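Local coordinates for protein possible thiamine biosynthesis enzyme (Candida albicans, PDB 2X7Q) that is of unconfirmed function but has the periplasmic binding protein fold and probably binds a small ligand, perhaps one linked to thiamine biosynthesis, at residues F174-E177 and Y178-K182; D284-L288 and A289-A293. The protein carries 1 engineered substitution. One frame throughout, in Å; residues are numbered along the deposited sequence.

Contact 1: F174-E177 and Y178-K182; sequences FMWE and YFTSK
Glu177 folds its carboxylate back over the start of the helix that follows it and caps the backbone amides of Phe179 and Thr180. It is the N-cap residue, between the last strand residues and the first helical turn. Glu177 OE2 accepts from Phe179 N at 2.8 Å. This donor comes from above the carboxylate plane, about 40° out of it. Glu177 OE1 takes the Thr180 hydroxyl, with Thr180 OG1 2.6 Å away on the anti lone pair. Thr180 N adds a weak bond to the same OE1. The bend that brings the carboxylate here lies at chi2 (-78°), after a CG placed anti to the backbone N.

The main-chain oxygen of Glu177 is gripped as well. Ser181 OG donates to Glu177 O at 3.0 Å, from above the carbonyl plane. The amides of Thr180 and Ser181 reach the same oxygen through weak bonds.

Aromatic side chains flank the cap. Thr180 CG2 lies at the edge of the Trp176 indole, in its plane, 3.8 Å from Trp176 NE1. Ser181 OG sits 3.4 Å from Trp176 CB. On the other flank, Phe179 CD2 is 3.5 Å from Glu177 OE2, which meets that ring at its edge.

Thr180 OG1 has a further partner in Tyr250 OH. Glu177 OE2 also bonds a glycerol, probably from the crystallisation liquor, which may mark a pocket. Phe179 meets Trp258 edge-to-face, and Trp176 stacks with Phe155 of helix 155-162. Strand 173-177 runs antiparallel to strand 100-106 in a five-stranded mixed sheet, and helix 178-186 starts at the C-terminal end of strand 173-177, the short strand and helix segments meeting at 102°.

Contact 2: D284-L288 and A289-A293; sequences DTLKL and AGVLA
Leu286 and Val291 pack against each other across a Schellman motif that ends helix 275-289. Their side chains run at a slant to one another. Leu286 CB lies 4.1 Å from Val291 CB. Further out, the CD2 branch of Leu286 meets Val291 CG2, also at 4.1 Å. Val291 presents this branch because CG2 is anti to its carbonyl carbon, with CG1 anti to the backbone N. Leu292 approaches the root of the same leucine, with CD2 4.2 Å from Leu286 CB.

The backbone turn brings these groups together. Val291 N donates to Leu286 O at 3.0 Å, with the donor tilted 27° from the carbonyl plane. Weak bonds from Ala289 N and Gly290 N reach the same oxygen. Gly290 N also makes a weak bond to Lys287 O, the second bond of the motif. Gly290 has a phi of 97°, where a CB would press on the carbonyl oxygen before it. It carries the chain out of the helix.

Two helices receive the apolar side chains. Leu286 touches Val132 and Val291 touches Phe135, both on helix 129-141. Leu292 rests on Ala79 and Ala82 of helix 74-82.

Lys287 takes another course. Its chain bends at chi2 (66°) and then runs extended beside the departing loop. Lys287 CD lies 3.4 Å from Leu292 O. Lys287 NZ donates to Glu294 O and is 3.1 Å from Ala293 O.

In the fold
Following the chain from the N terminus, contact 1 comes first and is complete before contact 2 begins. Neither nests in the other or crosses it. Each is a local turn at one end of a helix. Contact 1 opens helix 178-186 straight after strand 173-177, a central strand of the sheet that also holds strand 100-106. Contact 2 closes helix 275-289 and starts the loop toward helix 296-306. Their centres are about 23 Å apart, and their nearest atoms about 10 Å, without touching. Contact 1 joins the middle strand of its sheet to the helix that follows, whereas contact 2 lies against helices 129-141 and 74-82.

Contact 1: F174-E177 and Y178-K182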
loop_
_atom_site.group_PDB
_atom_site.type_symbol
_atom_site.label_atom_id
_atom_site.label_comp_id
_atom_site.label_asym_id
_atom_site.label_seq_id
_atom_site.Cartn_x
_atom_site.Cartn_y
_atom_site.Cartn_z
ATOM N N PHE A 174 3.552 17.506 2.417
ATOM C CA PHE A 174 2.975 16.191 2.663
ATOM C C PHE A 174 3.490 15.218 1.609
ATOM O O PHE A 174 4.022 15.635 0.581
ATOM C CB PHE A 174 1.445 16.256 2.634
ATOM C CG PHE A 174 0.872 16.521 1.268
ATOM C CD1 PHE A 174 0.708 17.819 0.811
ATOM C CD2 PHE A 174 0.489 15.473 0.446
ATOM C CE1 PHE A 174 0.177 18.066 -0.443
ATOM C CE2 PHE A 174 -0.040 15.713 -0.806
ATOM C CZ PHE A 174 -0.196 17.010 -1.252
HETATM N N MSE A 175 3.337 13.924 1.862
HETATM C CA MSE A 175 3.818 12.915 0.927
HETATM C C MSE A 175 2.669 12.053 0.408
HETATM O O MSE A 175 1.826 11.586 1.179
HETATM C CB MSE A 175 4.890 12.044 1.585
HETATM C CG MSE A 175 6.078 12.823 2.107
HETATM SE SE MSE A 175 7.415 11.704 2.956
HETATM C CE MSE A 175 7.789 10.509 1.475
ATOM N N TRP A 176 2.639 11.846 -0.904
ATOM C CA TRP A 176 1.570 11.081 -1.531
ATOM C C TRP A 176 2.091 10.400 -2.791
ATOM O O TRP A 176 3.075 10.845 -3.382
ATOM C CB TRP A 176 0.397 12.003 -1.869
ATOM C CG TRP A 176 -0.942 11.338 -1.787
ATOM C CD1 TRP A 176 -1.732 10.952 -2.829
ATOM C CD2 TRP A 176 -1.650 10.977 -0.591
ATOM N NE1 TRP A 176 -2.890 10.378 -2.358
ATOM C CE2 TRP A 176 -2.861 10.380 -0.993
ATOM C CE3 TRP A 176 -1.372 11.104 0.772
ATOM C CZ2 TRP A 176 -3.796 9.909 -0.070
ATOM C CZ3 TRP A 176 -2.304 10.636 1.683
ATOM C CH2 TRP A 176 -3.500 10.046 1.259
ATOM N N GLU A 177 1.435 9.318 -3.196
ATOM C CA GLU A 177 1.852 8.581 -4.383
ATOM C C GLU A 177 1.985 9.529 -5.573
ATOM O O GLU A 177 1.114 10.365 -5.811
ATOM C CB GLU A 177 0.868 7.449 -4.688
ATOM C CG GLU A 177 1.371 6.444 -5.713
ATOM C CD GLU A 177 1.254 6.955 -7.136
ATOM O OE1 GLU A 177 0.139 7.353 -7.535
ATOM O OE2 GLU A 177 2.277 6.961 -7.852
ATOM N N TYR A 178 3.086 9.398 -6.308
ATOM C CA TYR A 178 3.416 10.331 -7.384
ATOM C C TYR A 178 2.315 10.500 -8.427
ATOM O O TYR A 178 1.782 11.595 -8.597
ATOM C CB TYR A 178 4.723 9.925 -8.073
ATOM C CG TYR A 178 5.033 10.742 -9.308
ATOM C CD1 TYR A 178 5.431 12.070 -9.203
ATOM C CD2 TYR A 178 4.930 10.186 -10.577
ATOM C CE1 TYR A 178 5.713 12.821 -10.327
ATOM C CE2 TYR A 178 5.210 10.932 -11.707
ATOM C CZ TYR A 178 5.600 12.249 -11.576
ATOM O OH TYR A 178 5.881 12.999 -12.698
ATOM N N PHE A 179 1.992 9.423 -9.135
ATOM C CA PHE A 179 1.035 9.500 -10.237
ATOM C C PHE A 179 -0.346 9.961 -9.790
ATOM O O PHE A 179 -1.138 10.442 -10.597
ATOM C CB PHE A 179 0.946 8.165 -10.978
ATOM C CG PHE A 179 2.183 7.826 -11.760
ATOM C CD1 PHE A 179 2.391 8.366 -13.018
ATOM C CD2 PHE A 179 3.140 6.973 -11.236
ATOM C CE1 PHE A 179 3.529 8.059 -13.739
ATOM C CE2 PHE A 179 4.281 6.661 -11.950
ATOM C CZ PHE A 179 4.476 7.204 -13.204
ATOM N N THR A 180 -0.630 9.814 -8.501
ATOM C CA THR A 180 -1.891 10.280 -7.942
ATOM C C THR A 180 -1.835 11.788 -7.713
ATOM O O THR A 180 -2.856 12.473 -7.743
ATOM C CB THR A 180 -2.218 9.564 -6.615
ATOM O OG1 THR A 180 -2.286 8.149 -6.836
ATOM C CG2 THR A 180 -3.547 10.047 -6.056
ATOM N N SER A 181 -0.626 12.296 -7.494
ATOM C CA SER A 181 -0.411 13.714 -7.233
ATOM C C SER A 181 -0.065 14.471 -8.510
ATOM O O SER A 181 -0.127 15.700 -8.550
ATOM C CB SER A 181 0.718 13.897 -6.217
ATOM O OG SER A 181 0.477 13.163 -5.029
ATOM N N LYS A 182 0.302 13.731 -9.551
ATOM C CA LYS A 182 0.762 14.334 -10.795
ATOM C C LYS A 182 -0.273 15.285 -11.386
ATOM O O LYS A 182 0.076 16.349 -11.895
ATOM C CB LYS A 182 1.136 13.251 -11.809
ATOM C CG LYS A 182 1.838 13.779 -13.048
ATOM C CD LYS A 182 2.314 12.645 -13.939
ATOM C CE LYS A 182 3.171 13.163 -15.080
ATOM N NZ LYS A 182 2.434 14.113 -15.953
#

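Contact 2: D284-L288 and A289-A293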
loop_
_atom_site.group_PDB
_atom_site.type_symbol
_atom_site.label_atom_id
_atom_site.label_comp_id
_atom_site.label_asym_id
_atom_site.label_seq_id
_atom_site.Cartn_x
_atom_site.Cartn_y
_atom_site.Cartn_z
ATOM N N ASP A 284 14.682 -3.099 8.751
ATOM C CA ASP A 284 15.964 -2.420 8.902
ATOM C C ASP A 284 15.853 -0.933 8.578
ATOM O O ASP A 284 16.519 -0.103 9.196
ATOM C CB ASP A 284 17.032 -3.076 8.021
ATOM C CG ASP A 284 17.433 -4.450 8.518
ATOM O OD1 ASP A 284 16.975 -4.849 9.608
ATOM O OD2 ASP A 284 18.211 -5.133 7.818
ATOM N N THR A 285 15.006 -0.598 7.610
ATOM C CA THR A 285 14.808 0.795 7.222
ATOM C C THR A 285 14.007 1.551 8.277
ATOM O O THR A 285 14.389 2.645 8.692
ATOM C CB THR A 285 14.094 0.916 5.862
ATOM O OG1 THR A 285 14.911 0.337 4.838
ATOM C CG2 THR A 285 13.833 2.376 5.527
ATOM N N LEU A 286 12.899 0.959 8.711
ATOM C CA LEU A 286 12.041 1.576 9.718
ATOM C C LEU A 286 12.758 1.715 11.058
ATOM O O LEU A 286 12.703 2.767 11.696
ATOM C CB LEU A 286 10.750 0.775 9.892
ATOM C CG LEU A 286 9.847 0.673 8.661
ATOM C CD1 LEU A 286 8.587 -0.123 8.979
ATOM C CD2 LEU A 286 9.496 2.052 8.138
ATOM N N LYS A 287 13.432 0.649 11.475
ATOM C CA LYS A 287 14.196 0.659 12.717
ATOM C C LYS A 287 15.252 1.757 12.692
ATOM O O LYS A 287 15.424 2.492 13.666
ATOM C CB LYS A 287 14.860 -0.701 12.945
ATOM C CG LYS A 287 15.737 -0.779 14.185
ATOM C CD LYS A 287 14.921 -0.643 15.454
ATOM C CE LYS A 287 15.799 -0.765 16.691
ATOM N NZ LYS A 287 15.004 -0.639 17.953
ATOM N N LEU A 288 15.954 1.860 11.569
ATOM C CA LEU A 288 17.020 2.840 11.412
ATOM C C LEU A 288 16.462 4.256 11.289
ATOM O O LEU A 288 17.141 5.230 11.608
ATOM C CB LEU A 288 17.871 2.502 10.186
ATOM C CG LEU A 288 19.219 3.212 10.045
ATOM C CD1 LEU A 288 20.129 2.866 11.212
ATOM C CD2 LEU A 288 19.876 2.842 8.723
ATOM N N ALA A 289 15.218 4.357 10.828
ATOM C CA ALA A 289 14.576 5.652 10.626
ATOM C C ALA A 289 13.898 6.159 11.897
ATOM O O ALA A 289 13.510 7.326 11.978
ATOM C CB ALA A 289 13.579 5.580 9.481
ATOM N N GLY A 290 13.747 5.278 12.880
ATOM C CA GLY A 290 13.161 5.654 14.154
ATOM C C GLY A 290 11.682 5.346 14.271
ATOM O O GLY A 290 11.070 5.598 15.309
ATOM N N VAL A 291 11.103 4.800 13.207
ATOM C CA VAL A 291 9.687 4.446 13.210
ATOM C C VAL A 291 9.407 3.325 14.206
ATOM O O VAL A 291 8.425 3.372 14.947
ATOM C CB VAL A 291 9.206 4.017 11.810
ATOM C CG1 VAL A 291 7.752 3.572 11.857
ATOM C CG2 VAL A 291 9.385 5.156 10.817
ATOM N N LEU A 292 10.274 2.317 14.212
ATOM C CA LEU A 292 10.132 1.192 15.131
ATOM C C LEU A 292 11.130 1.279 16.281
ATOM O O LEU A 292 12.326 1.463 16.061
ATOM C CB LEU A 292 10.294 -0.136 14.389
ATOM C CG LEU A 292 9.024 -0.795 13.844
ATOM C CD1 LEU A 292 8.115 0.223 13.189
ATOM C CD2 LEU A 292 9.386 -1.903 12.861
ATOM N N ALA A 293 10.629 1.147 17.506
ATOM C CA ALA A 293 11.470 1.240 18.694
ATOM C C ALA A 293 11.784 -0.139 19.270
ATOM O O ALA A 293 12.738 -0.300 20.031
ATOM C CB ALA A 293 10.809 2.116 19.743
#